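Local coordinates for methyltransferase (Streptomyces regensis, PDB 5N5D), which probably transfers a methyl group from S-adenosylmethionine to a hydroxyl oxygen of an intermediate in the biosynthesis of the pyrrolobenzodiazepine tomaymycin, at residues 58-63 with 163-168; 51-56 with 137-142; 65-70 with 77-82. All coordinates share one frame; numbering follows the deposited sequence.

Contact 1. Residues 58-63 with 163-168; sequences RLRQAR and GAVVVV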
loop_
_atom_site.group_PDB
_atom_site.type_symbol
_atom_site.label_atom_id
_atom_site.label_comp_id
_atom_site.label_asym_id
_atom_site.label_seq_id
_atom_site.Cartn_x
_atom_site.Cartn_y
_atom_site.Cartn_z
ATOM N N ARG A 58 -5.519 -1.813 10.088
ATOM C CA ARG A 58 -6.966 -1.842 10.279
ATOM C C ARG A 58 -7.646 -2.733 9.244
ATOM O O ARG A 58 -8.593 -3.462 9.564
ATOM C CB ARG A 58 -7.519 -0.421 10.228
ATOM C CG ARG A 58 -7.085 0.421 11.422
ATOM C CD ARG A 58 -7.552 1.843 11.328
ATOM N NE ARG A 58 -8.998 1.970 11.442
ATOM C CZ ARG A 58 -9.630 3.133 11.523
ATOM N NH1 ARG A 58 -8.942 4.269 11.508
ATOM N NH2 ARG A 58 -10.943 3.157 11.620
ATOM N N LEU A 59 -7.157 -2.714 8.003
ATOM C CA LEU A 59 -7.719 -3.587 6.978
ATOM C C LEU A 59 -7.519 -5.052 7.336
ATOM O O LEU A 59 -8.388 -5.889 7.073
ATOM C CB LEU A 59 -7.078 -3.275 5.626
ATOM C CG LEU A 59 -7.547 -1.980 4.973
ATOM C CD1 LEU A 59 -6.620 -1.637 3.821
ATOM C CD2 LEU A 59 -8.981 -2.123 4.488
ATOM N N ARG A 60 -6.366 -5.380 7.913
ATOM C CA ARG A 60 -6.083 -6.726 8.395
ATOM C C ARG A 60 -6.836 -7.056 9.678
ATOM O O ARG A 60 -6.883 -8.229 10.065
ATOM C CB ARG A 60 -4.572 -6.861 8.613
ATOM C CG ARG A 60 -4.075 -8.211 9.140
ATOM C CD ARG A 60 -4.275 -9.332 8.135
ATOM N NE ARG A 60 -5.641 -9.853 8.146
ATOM C CZ ARG A 60 -6.081 -10.838 7.369
ATOM N NH1 ARG A 60 -5.268 -11.440 6.504
ATOM N NH2 ARG A 60 -7.345 -11.231 7.461
ATOM N N GLN A 61 -7.454 -6.064 10.323
ATOM C CA GLN A 61 -8.042 -6.250 11.649
ATOM C C GLN A 61 -7.008 -6.845 12.599
ATOM O O GLN A 61 -7.286 -7.772 13.368
ATOM C CB GLN A 61 -9.299 -7.116 11.586
ATOM C CG GLN A 61 -10.360 -6.586 10.640
ATOM C CD GLN A 61 -11.609 -7.440 10.628
ATOM O OE1 GLN A 61 -11.562 -8.625 10.296
ATOM N NE2 GLN A 61 -12.736 -6.845 11.001
ATOM N N ALA A 62 -5.798 -6.293 12.536
ATOM C CA ALA A 62 -4.699 -6.762 13.360
ATOM C C ALA A 62 -4.990 -6.501 14.827
ATOM O O ALA A 62 -5.390 -5.396 15.211
ATOM C CB ALA A 62 -3.399 -6.069 12.957
ATOM N N ARG A 63 -4.778 -7.525 15.642
ATOM C CA ARG A 63 -4.887 -7.435 17.089
ATOM C C ARG A 63 -3.535 -7.429 17.776
ATOM O O ARG A 63 -3.403 -6.849 18.852
ATOM C CB ARG A 63 -5.722 -8.609 17.617
ATOM C CG ARG A 63 -5.918 -8.645 19.117
ATOM C CD ARG A 63 -6.899 -9.757 19.510
ATOM N NE ARG A 63 -6.997 -9.919 20.959
ATOM C CZ ARG A 63 -6.290 -10.787 21.677
ATOM N NH1 ARG A 63 -5.414 -11.596 21.094
ATOM N NH2 ARG A 63 -6.462 -10.847 22.991
ATOM N N GLY A 163 -2.044 -15.366 6.857
ATOM C CA GLY A 163 -2.786 -14.127 6.779
ATOM C C GLY A 163 -2.028 -12.923 7.286
ATOM O O GLY A 163 -2.439 -11.787 7.013
ATOM N N ALA A 164 -0.933 -13.134 8.007
ATOM C CA ALA A 164 -0.183 -12.015 8.555
ATOM C C ALA A 164 0.431 -11.165 7.446
ATOM O O ALA A 164 0.821 -11.660 6.382
ATOM C CB ALA A 164 0.919 -12.515 9.487
ATOM N N VAL A 165 0.535 -9.869 7.724
ATOM C CA VAL A 165 1.128 -8.901 6.810
ATOM C C VAL A 165 2.481 -8.490 7.371
ATOM O O VAL A 165 2.599 -8.165 8.558
ATOM C CB VAL A 165 0.218 -7.675 6.612
ATOM C CG1 VAL A 165 0.702 -6.839 5.424
ATOM C CG2 VAL A 165 -1.228 -8.105 6.422
ATOM N N VAL A 166 3.500 -8.504 6.517
ATOM C CA VAL A 166 4.837 -8.063 6.879
ATOM C C VAL A 166 5.188 -6.900 5.962
ATOM O O VAL A 166 5.112 -7.032 4.734
ATOM C CB VAL A 166 5.868 -9.196 6.751
ATOM C CG1 VAL A 166 7.243 -8.716 7.170
ATOM C CG2 VAL A 166 5.444 -10.387 7.572
ATOM N N VAL A 167 5.528 -5.756 6.550
ATOM C CA VAL A 167 5.989 -4.591 5.801
ATOM C C VAL A 167 7.437 -4.342 6.183
ATOM O O VAL A 167 7.759 -4.241 7.372
ATOM C CB VAL A 167 5.125 -3.346 6.079
ATOM C CG1 VAL A 167 5.741 -2.107 5.421
ATOM C CG2 VAL A 167 3.698 -3.561 5.576
ATOM N N VAL A 168 8.307 -4.245 5.179
ATOM C CA VAL A 168 9.719 -3.940 5.378
ATOM C C VAL A 168 9.991 -2.599 4.714
ATOM O O VAL A 168 9.767 -2.447 3.506
ATOM C CB VAL A 168 10.631 -5.034 4.805
ATOM C CG1 VAL A 168 12.101 -4.675 5.040
ATOM C CG2 VAL A 168 10.279 -6.382 5.409
#
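Arg60, in the last turn of helix 47-60, reaches over to the entry of strand 165-169 and meets it in two ways, with its aliphatic stem on Val165 and its guanidinium on the carbonyl of Gly163. The stem is the closely packed part. Arg60 CD lies 3.7 Å from Val165 CG2 and Arg60 CG 3.9 Å from the same methyl, the stem slanting across it; Arg60 CD is also close to Gly163 O, at 3.3 Å. CG of Arg60 stands opposite the backbone N (chi1 179°), and the chain then bends at both chi2 and chi3, which folds the guanidinium back alongside the loop that leads into the strand. There Arg60 NH1 donates to Gly163 O at 2.9 Å. This bond is well off straight, 139° at the hydrogen, and the oxygen sits 27° out of the guanidinium plane. Gly163 has a positive phi, a backbone shape that favours glycine.

The loose part is the solvent side: Arg60 remains partly exposed, and Gln61, next in the chain, is exposed and does not touch the strand segment. The second subunit also packs here, its Gln61 on Arg60 and its Leu59 on Val165. Gln61 adopts a positive phi and closes the helix, its N bonded to Arg58 O at 2.9 Å. The arrangement is a Schellman-capped helix end laid against the start of a parallel strand in the Rossmann-like fold of S-adenosylmethionine-dependent O-methyltransferases.

Contact 2. Residues 51-56 with 137-142; sequences KLLHLL and FDMVFV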
loop_
_atom_site.group_PDB
_atom_site.type_symbol
_atom_site.label_atom_id
_atom_site.label_comp_id
_atom_site.label_asym_id
_atom_site.label_seq_id
_atom_site.Cartn_x
_atom_site.Cartn_y
_atom_site.Cartn_z
ATOM N N LYS A 51 0.247 6.815 8.021
ATOM C CA LYS A 51 -1.180 6.579 7.821
ATOM C C LYS A 51 -1.411 5.298 7.027
ATOM O O LYS A 51 -2.339 4.534 7.320
ATOM C CB LYS A 51 -1.812 7.783 7.115
ATOM C CG LYS A 51 -3.331 7.705 6.924
ATOM C CD LYS A 51 -4.084 8.127 8.163
ATOM C CE LYS A 51 -5.608 8.084 7.966
ATOM N NZ LYS A 51 -6.201 9.320 7.360
ATOM N N LEU A 52 -0.575 5.031 6.023
ATOM C CA LEU A 52 -0.725 3.789 5.276
ATOM C C LEU A 52 -0.505 2.574 6.174
ATOM O O LEU A 52 -1.264 1.603 6.105
ATOM C CB LEU A 52 0.237 3.757 4.089
ATOM C CG LEU A 52 0.141 2.474 3.252
ATOM C CD1 LEU A 52 -1.292 2.223 2.748
ATOM C CD2 LEU A 52 1.113 2.539 2.092
ATOM N N LEU A 53 0.530 2.600 7.019
ATOM C CA LEU A 53 0.732 1.507 7.971
ATOM C C LEU A 53 -0.504 1.311 8.836
ATOM O O LEU A 53 -0.970 0.183 9.044
ATOM C CB LEU A 53 1.943 1.796 8.859
ATOM C CG LEU A 53 3.334 1.620 8.274
ATOM C CD1 LEU A 53 4.374 2.128 9.267
ATOM C CD2 LEU A 53 3.576 0.159 7.942
ATOM N N HIS A 54 -1.040 2.414 9.353
ATOM C CA HIS A 54 -2.247 2.398 10.164
ATOM C C HIS A 54 -3.404 1.733 9.421
ATOM O O HIS A 54 -4.103 0.869 9.972
ATOM C CB HIS A 54 -2.561 3.847 10.534
ATOM C CG HIS A 54 -3.859 4.063 11.242
ATOM N ND1 HIS A 54 -3.998 3.905 12.603
ATOM C CD2 HIS A 54 -5.052 4.505 10.789
ATOM C CE1 HIS A 54 -5.231 4.221 12.957
ATOM N NE2 HIS A 54 -5.893 4.587 11.874
ATOM N N LEU A 55 -3.616 2.122 8.161
ATOM C CA LEU A 55 -4.730 1.585 7.386
ATOM C C LEU A 55 -4.527 0.111 7.054
ATOM O O LEU A 55 -5.488 -0.667 7.064
ATOM C CB LEU A 55 -4.920 2.405 6.112
ATOM C CG LEU A 55 -5.346 3.860 6.334
ATOM C CD1 LEU A 55 -5.422 4.593 5.015
ATOM C CD2 LEU A 55 -6.698 3.938 7.060
ATOM N N LEU A 56 -3.293 -0.294 6.749
ATOM C CA LEU A 56 -3.024 -1.711 6.518
ATOM C C LEU A 56 -3.353 -2.541 7.750
ATOM O O LEU A 56 -3.959 -3.612 7.639
ATOM C CB LEU A 56 -1.564 -1.911 6.116
ATOM C CG LEU A 56 -1.176 -1.358 4.746
ATOM C CD1 LEU A 56 0.337 -1.379 4.579
ATOM C CD2 LEU A 56 -1.850 -2.127 3.612
ATOM N N PHE A 137 1.686 -12.812 15.874
ATOM C CA PHE A 137 1.394 -11.470 15.403
ATOM C C PHE A 137 0.598 -11.527 14.104
ATOM O O PHE A 137 0.777 -12.429 13.281
ATOM C CB PHE A 137 2.692 -10.693 15.191
ATOM C CG PHE A 137 3.435 -10.417 16.462
ATOM C CD1 PHE A 137 3.018 -9.398 17.303
ATOM C CD2 PHE A 137 4.535 -11.174 16.824
ATOM C CE1 PHE A 137 3.678 -9.133 18.479
ATOM C CE2 PHE A 137 5.210 -10.915 18.007
ATOM C CZ PHE A 137 4.776 -9.890 18.841
ATOM N N ASP A 138 -0.303 -10.558 13.944
ATOM C CA ASP A 138 -1.065 -10.366 12.717
ATOM C C ASP A 138 -0.359 -9.458 11.723
ATOM O O ASP A 138 -0.694 -9.480 10.535
ATOM C CB ASP A 138 -2.436 -9.758 13.046
ATOM C CG ASP A 138 -3.226 -10.610 14.009
ATOM O OD1 ASP A 138 -3.376 -11.820 13.747
ATOM O OD2 ASP A 138 -3.688 -10.084 15.040
ATOM N N MET A 139 0.591 -8.656 12.188
ATOM C CA MET A 139 1.308 -7.725 11.335
ATOM C C MET A 139 2.682 -7.497 11.935
ATOM O O MET A 139 2.830 -7.437 13.160
ATOM C CB MET A 139 0.555 -6.397 11.196
ATOM C CG MET A 139 1.275 -5.358 10.360
ATOM S SD MET A 139 0.180 -3.967 10.006
ATOM C CE MET A 139 1.288 -2.870 9.130
ATOM N N VAL A 140 3.682 -7.381 11.067
ATOM C CA VAL A 140 5.052 -7.083 11.466
ATOM C C VAL A 140 5.552 -5.924 10.618
ATOM O O VAL A 140 5.452 -5.967 9.389
ATOM C CB VAL A 140 5.983 -8.295 11.291
ATOM C CG1 VAL A 140 7.367 -7.973 11.808
ATOM C CG2 VAL A 140 5.412 -9.509 11.994
ATOM N N PHE A 141 6.092 -4.898 11.269
ATOM C CA PHE A 141 6.741 -3.783 10.591
ATOM C C PHE A 141 8.229 -3.831 10.910
ATOM O O PHE A 141 8.622 -3.720 12.079
ATOM C CB PHE A 141 6.132 -2.445 11.023
ATOM C CG PHE A 141 6.738 -1.239 10.339
ATOM C CD1 PHE A 141 6.998 -1.239 8.975
ATOM C CD2 PHE A 141 7.034 -0.099 11.066
ATOM C CE1 PHE A 141 7.546 -0.120 8.359
ATOM C CE2 PHE A 141 7.574 1.018 10.455
ATOM C CZ PHE A 141 7.830 1.002 9.096
ATOM N N VAL A 142 9.045 -4.002 9.875
ATOM C CA VAL A 142 10.491 -4.117 9.998
ATOM C C VAL A 142 11.091 -2.806 9.511
ATOM O O VAL A 142 11.014 -2.483 8.319
ATOM C CB VAL A 142 11.036 -5.305 9.200
ATOM C CG1 VAL A 142 12.539 -5.462 9.433
ATOM C CG2 VAL A 142 10.271 -6.581 9.549
#
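Leu53 projects from helix 47-60 onto Phe141 and Met139 of strand 139-142, a helix-on-sheet layer of the Rossmann-like methyltransferase fold. Helix and strand run nearly antiparallel, at 160°, with their axes 10.7 Å apart. The principal bump is the forked end of Leu53. Its CD1 methyl rests over one face of the Phe141 ring in a CH-pi contact, 3.7 Å from the centroid and 17° off the normal. The other methyl, Leu53 CD2, fits between the ring and the Met139 CE methyl, lying 3.8 Å from Phe141 CD1.

Met139 supplies the answering bump. With CG anti to the backbone N (chi1 178°) and the chain extended beyond it, the side chain reaches straight across, so that its terminal methyl enters a dent on the helix lined by Leu53 and Leu56. Met139 CE is 4.0 Å from Leu53 CD2 and a looser 4.3 Å from Leu56 CB. Val167 and Leu79 pack on Leu53 as well, and Leu56 meets Leu56 of the second subunit. Phe141 also touches the bound S-adenosylmethionine, which ties this core to the cofactor pocket. Backbone is met too: Met139 CE lies 3.8 Å from Leu53 O.

Contact 3. Residues 65-70 with 77-82; sequences ILEIGT and IWLARA. With SAM (S-adenosylmethionine), chain H.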
loop_
_atom_site.group_PDB
_atom_site.type_symbol
_atom_site.label_atom_id
_atom_site.label_comp_id
_atom_site.label_asym_id
_atom_site.label_seq_id
_atom_site.Cartn_x
_atom_site.Cartn_y
_atom_site.Cartn_z
ATOM N N ILE A 65 0.571 -6.603 16.883
ATOM C CA ILE A 65 1.501 -6.047 15.910
ATOM C C ILE A 65 2.900 -6.060 16.504
ATOM O O ILE A 65 3.087 -5.722 17.678
ATOM C CB ILE A 65 1.103 -4.613 15.505
ATOM C CG1 ILE A 65 -0.316 -4.600 14.925
ATOM C CG2 ILE A 65 2.109 -4.042 14.513
ATOM C CD1 ILE A 65 -0.846 -3.211 14.620
ATOM N N LEU A 66 3.885 -6.440 15.689
ATOM C CA LEU A 66 5.293 -6.408 16.065
ATOM C C LEU A 66 5.998 -5.343 15.240
ATOM O O LEU A 66 5.858 -5.317 14.015
ATOM C CB LEU A 66 5.945 -7.772 15.838
ATOM C CG LEU A 66 7.466 -7.852 15.986
ATOM C CD1 LEU A 66 7.905 -7.514 17.414
ATOM C CD2 LEU A 66 7.958 -9.223 15.574
ATOM N N GLU A 67 6.742 -4.465 15.910
ATOM C CA GLU A 67 7.526 -3.430 15.250
ATOM C C GLU A 67 8.984 -3.575 15.643
ATOM O O GLU A 67 9.308 -3.644 16.833
ATOM C CB GLU A 67 7.021 -2.034 15.625
ATOM C CG GLU A 67 7.874 -0.890 15.099
ATOM C CD GLU A 67 7.290 0.461 15.455
ATOM O OE1 GLU A 67 7.224 0.780 16.662
ATOM O OE2 GLU A 67 6.878 1.183 14.525
ATOM N N ILE A 68 9.859 -3.606 14.646
ATOM C CA ILE A 68 11.298 -3.693 14.855
ATOM C C ILE A 68 11.870 -2.337 14.464
ATOM O O ILE A 68 11.970 -2.017 13.276
ATOM C CB ILE A 68 11.922 -4.835 14.046
ATOM C CG1 ILE A 68 11.215 -6.149 14.378
ATOM C CG2 ILE A 68 13.412 -4.935 14.344
ATOM C CD1 ILE A 68 11.577 -7.302 13.477
ATOM N N GLY A 69 12.210 -1.524 15.467
ATOM C CA GLY A 69 12.733 -0.189 15.233
ATOM C C GLY A 69 11.804 0.932 15.663
ATOM O O GLY A 69 11.231 1.615 14.815
ATOM N N THR A 70 11.681 1.140 16.979
ATOM C CA THR A 70 10.766 2.149 17.516
ATOM C C THR A 70 11.188 3.564 17.141
ATOM O O THR A 70 10.335 4.415 16.852
ATOM C CB THR A 70 10.707 2.055 19.040
ATOM O OG1 THR A 70 10.643 0.688 19.452
ATOM C CG2 THR A 70 9.498 2.817 19.569
ATOM N N ILE A 77 2.908 5.115 17.111
ATOM C CA ILE A 77 1.600 5.696 17.412
ATOM C C ILE A 77 0.592 5.288 16.347
ATOM O O ILE A 77 -0.536 4.885 16.655
ATOM C CB ILE A 77 1.701 7.226 17.529
ATOM C CG1 ILE A 77 2.510 7.619 18.768
ATOM C CG2 ILE A 77 0.306 7.852 17.600
ATOM C CD1 ILE A 77 2.920 9.073 18.783
ATOM N N TRP A 78 0.980 5.400 15.074
ATOM C CA TRP A 78 0.070 5.035 13.992
ATOM C C TRP A 78 -0.337 3.572 14.086
ATOM O O TRP A 78 -1.506 3.229 13.870
ATOM C CB TRP A 78 0.714 5.316 12.638
ATOM C CG TRP A 78 0.632 6.755 12.212
ATOM C CD1 TRP A 78 1.664 7.633 12.073
ATOM C CD2 TRP A 78 -0.555 7.473 11.861
ATOM N NE1 TRP A 78 1.196 8.855 11.644
ATOM C CE2 TRP A 78 -0.167 8.783 11.513
ATOM C CE3 TRP A 78 -1.912 7.137 11.809
ATOM C CZ2 TRP A 78 -1.088 9.756 11.115
ATOM C CZ3 TRP A 78 -2.821 8.102 11.415
ATOM C CH2 TRP A 78 -2.405 9.395 11.072
ATOM N N LEU A 79 0.613 2.692 14.396
ATOM C CA LEU A 79 0.288 1.272 14.493
ATOM C C LEU A 79 -0.595 0.992 15.703
ATOM O O LEU A 79 -1.586 0.262 15.601
ATOM C CB LEU A 79 1.569 0.446 14.567
ATOM C CG LEU A 79 2.363 0.353 13.265
ATOM C CD1 LEU A 79 3.717 -0.262 13.550
ATOM C CD2 LEU A 79 1.618 -0.453 12.215
ATOM N N ALA A 80 -0.248 1.558 16.862
ATOM C CA ALA A 80 -1.029 1.301 18.066
ATOM C C ALA A 80 -2.448 1.826 17.928
ATOM O O ALA A 80 -3.384 1.233 18.472
ATOM C CB ALA A 80 -0.346 1.925 19.284
ATOM N N ARG A 81 -2.635 2.927 17.194
ATOM C CA ARG A 81 -3.975 3.481 17.044
ATOM C C ARG A 81 -4.858 2.666 16.106
ATOM O O ARG A 81 -6.066 2.928 16.041
ATOM C CB ARG A 81 -3.878 4.930 16.571
ATOM C CG ARG A 81 -3.503 5.865 17.704
ATOM C CD ARG A 81 -3.410 7.318 17.278
ATOM N NE ARG A 81 -3.334 8.176 18.455
ATOM C CZ ARG A 81 -2.977 9.455 18.439
ATOM N NH1 ARG A 81 -2.653 10.043 17.296
ATOM N NH2 ARG A 81 -2.930 10.142 19.571
ATOM N N ALA A 82 -4.299 1.690 15.395
ATOM C CA ALA A 82 -5.094 0.754 14.616
ATOM C C ALA A 82 -5.659 -0.375 15.468
ATOM O O ALA A 82 -6.524 -1.115 14.993
ATOM C CB ALA A 82 -4.249 0.159 13.491
HETATM N N SAM H . 9.991 3.057 12.783
HETATM C CA SAM H . 10.396 4.424 13.169
HETATM C C SAM H . 9.373 5.466 12.612
HETATM O O SAM H . 8.989 5.302 11.432
HETATM O OXT SAM H . 9.009 6.388 13.373
HETATM C CB SAM H . 11.816 4.745 12.643
HETATM C CG SAM H . 12.804 3.628 12.959
HETATM S SD SAM H . 14.452 4.195 12.473
HETATM C CE SAM H . 14.347 4.059 10.728
HETATM C "C5'" SAM H . 15.497 2.736 12.808
HETATM C "C4'" SAM H . 15.631 2.435 14.287
HETATM O "O4'" SAM H . 16.159 1.105 14.490
HETATM C "C3'" SAM H . 16.549 3.397 15.054
HETATM O "O3'" SAM H . 15.827 3.977 16.136
HETATM C "C2'" SAM H . 17.719 2.505 15.499
HETATM O "O2'" SAM H . 18.253 2.878 16.764
HETATM C "C1'" SAM H . 17.036 1.147 15.591
HETATM N N9 SAM H . 17.934 0.002 15.503
HETATM C C8 SAM H . 19.030 -0.138 14.694
HETATM N N7 SAM H . 19.614 -1.309 14.782
HETATM C C5 SAM H . 18.845 -1.990 15.715
HETATM C C6 SAM H . 18.922 -3.294 16.236
HETATM N N6 SAM H . 19.858 -4.182 15.879
HETATM N N1 SAM H . 17.988 -3.667 17.140
HETATM C C2 SAM H . 17.049 -2.784 17.495
HETATM N N3 SAM H . 16.879 -1.527 17.072
HETATM C C4 SAM H . 17.812 -1.190 16.174
#
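Leu79 sends its CD1 methyl between Ile65 and Glu67, joining helix 74-80 to strand 64-68 within a beta-alpha-beta unit of the Rossmann-like fold; strand 88-93 completes the unit. Along 77-82, Ile77 comes first, and its carbonyl oxygen accepts the backbone N of Arg81 at 2.9 Å. Trp78 does not touch the strand segment; its indole meets the imidazole of His54 edge-to-face, and its carbonyl takes a hydrogen bond from His54 ND1.

Leu79 then makes the contact. Its CG lies beside the backbone N and anti to the carbonyl carbon (chi1 -72°), which aims the fork at the sheet. Leu79 CD1 approaches Glu67 OE2 to 3.6 Å and Ile65 CG2 to 4.2 Å, wedged between a carboxylate and the CG2 methyl of Ile65. Ile65 meets the backbone as well, its CD1 lying 3.7 Å from Leu79 O. Past Ala80, Arg81 forms a salt bridge with Asp25. Ala82 closes the segment, its backbone N bonded to Leu79 O at 3.1 Å, the same oxygen that Ile65 CD1 touches.

On the strand, Glu67 is buried, and its carboxylate is held by hydroxyls: OE2 bonds to Ser75 OG, and OE1 to Ser76 OG and Thr91 OG1. With Leu79 packed beside it, the group is fixed near the cofactor amine without a direct bond to it, Glu67 OE2 being 4.0 Å from SAM N. Just past the strand, Gly69 O accepts a hydrogen bond from SAM N at 2.8 Å.

In the fold
Contacts 1 and 2 share helix 47-60 and set it against neighbouring strands 165-169 and 139-142; their centres are about 5 Å apart, and the strands are joined by probable hydrogen bonds, among them Val140 N to Val165 O at 2.8 Å. Contact 3 continues onto the next strand, 64-68, its centre about 7 Å from that of contact 2, with Phe141 N 2.8 Å from Leu66 O. Contact 1 lies about 11 Å from contact 3 between centres. Contacts 1 and 2 both touch the second subunit; contact 3 does not. The cofactor pocket draws on contacts 2 and 3: Phe141 of the former and Gly69 and Thr70 of the latter line it.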